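Local structure of CAIP (Helicobacter cinaedi, 5LBH) at residues A[85-88]-A[89-93]. The protein is a Dps-like mini-ferritin of the neutrophil-activating type that binds iron and, as an antigen, promotes macrophage differentiation into foam cells. Residues are numbered along the deposited sequence; the frame is centred on the assembly and turned at random.
Sequences TSFC and SKEIA
Phe87 meets the first turn of helix 89-116 through two different parts of its side chain. Its ring turns one edge to Glu91: CD2 of Phe87 lies 3.5 Å from CD of Glu91, which sits in the plane of the ring. The carboxylate is tilted steeply, its plane 76° from that of the ring. In Glu91, CG anti to the backbone N (chi1 160°) and an extended chain beyond it carry the carboxylate to the ring edge, and OE2 also forms a salt bridge with Lys84. The other meeting is apolar and made at the root of the phenyl group, where CB of Phe87 packs 3.6 Å from CG1 of Ile92, the two side chains running nearly at right angles. Phe25 of helix 4-28 adds an edge-to-face ring contact to Phe87 and also touches Ile92. Next in sequence after Phe87, Cys88 takes the N-cap position, and O of Cys88 accepts a hydrogen bond from Ile92 N (3.3 Å), fairly straight at 164°. Backbone hydrogen bonds join Phe87 to Asn28 and Lys30, so this strand-to-helix junction links the start of helix 89-116 to the end of helix 4-28 and its parallel partner, strand 29-30, in the ferritin-like four-helix bundle.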
loop_
_atom_site.group_PDB
_atom_site.type_symbol
_atom_site.label_atom_id
_atom_site.label_comp_id
_atom_site.label_asym_id
_atom_site.label_seq_id
_atom_site.Cartn_x
_atom_site.Cartn_y
_atom_site.Cartn_z
ATOM N N THR A 85 15.169 26.257 29.353
ATOM C CA THR A 85 14.130 25.231 29.319
ATOM C C THR A 85 12.798 25.777 28.834
ATOM O O THR A 85 11.747 25.247 29.205
ATOM C CB THR A 85 13.939 24.566 30.700
ATOM O OG1 THR A 85 13.108 25.389 31.535
ATOM C CG2 THR A 85 15.249 24.234 31.392
ATOM N N SER A 86 12.813 26.853 28.060
ATOM C CA SER A 86 11.572 27.434 27.576
ATOM C C SER A 86 11.923 28.324 26.392
ATOM O O SER A 86 12.877 29.099 26.476
ATOM C CB SER A 86 10.887 28.215 28.715
ATOM O OG SER A 86 9.591 28.651 28.371
ATOM N N PHE A 87 11.213 28.173 25.276
ATOM C CA PHE A 87 11.547 28.937 24.081
ATOM C C PHE A 87 10.290 29.368 23.345
ATOM O O PHE A 87 9.308 28.630 23.285
ATOM C CB PHE A 87 12.436 28.129 23.122
ATOM C CG PHE A 87 13.612 27.480 23.794
ATOM C CD1 PHE A 87 13.505 26.198 24.316
ATOM C CD2 PHE A 87 14.819 28.165 23.922
ATOM C CE1 PHE A 87 14.579 25.607 24.948
ATOM C CE2 PHE A 87 15.896 27.582 24.542
ATOM C CZ PHE A 87 15.784 26.299 25.055
ATOM N N CYS A 88 10.315 30.585 22.823
ATOM C CA CYS A 88 9.362 30.943 21.792
ATOM C C CYS A 88 9.897 30.491 20.432
ATOM O O CYS A 88 11.080 30.181 20.268
ATOM C CB CYS A 88 9.059 32.444 21.844
ATOM S SG CYS A 88 10.332 33.519 21.253
ATOM N N SER A 89 8.993 30.420 19.463
ATOM C CA SER A 89 9.318 29.833 18.171
ATOM C C SER A 89 10.311 30.678 17.386
ATOM O O SER A 89 11.078 30.134 16.585
ATOM C CB SER A 89 8.038 29.644 17.370
ATOM O OG SER A 89 7.832 28.266 17.122
ATOM N N LYS A 90 10.319 32.000 17.582
ATOM C CA LYS A 90 11.294 32.812 16.865
ATOM C C LYS A 90 12.703 32.609 17.417
ATOM O O LYS A 90 13.678 32.642 16.663
ATOM C CB LYS A 90 10.902 34.288 16.913
ATOM C CG LYS A 90 11.578 35.134 15.851
ATOM C CD LYS A 90 12.136 36.430 16.424
ATOM C CE LYS A 90 12.942 36.149 17.697
ATOM N NZ LYS A 90 13.715 37.323 18.232
ATOM N N GLU A 91 12.839 32.381 18.716
ATOM C CA GLU A 91 14.160 32.107 19.258
ATOM C C GLU A 91 14.720 30.788 18.716
ATOM O O GLU A 91 15.892 30.714 18.333
ATOM C CB GLU A 91 14.087 32.112 20.784
ATOM C CG GLU A 91 15.226 31.386 21.441
ATOM C CD GLU A 91 15.237 31.506 22.962
ATOM O OE1 GLU A 91 14.165 31.780 23.570
ATOM O OE2 GLU A 91 16.341 31.305 23.532
ATOM N N ILE A 92 13.888 29.744 18.644
ATOM C CA ILE A 92 14.329 28.455 18.107
ATOM C C ILE A 92 14.749 28.579 16.645
ATOM O O ILE A 92 15.750 27.986 16.220
ATOM C CB ILE A 92 13.220 27.397 18.276
ATOM C CG1 ILE A 92 13.038 27.022 19.741
ATOM C CG2 ILE A 92 13.468 26.188 17.369
ATOM C CD1 ILE A 92 11.888 26.081 19.986
ATOM N N ALA A 93 13.984 29.331 15.851
ATOM C CA ALA A 93 14.319 29.496 14.446
ATOM C C ALA A 93 15.713 30.070 14.257
ATOM O O ALA A 93 16.416 29.679 13.320
ATOM C CB ALA A 93 13.296 30.387 13.763
#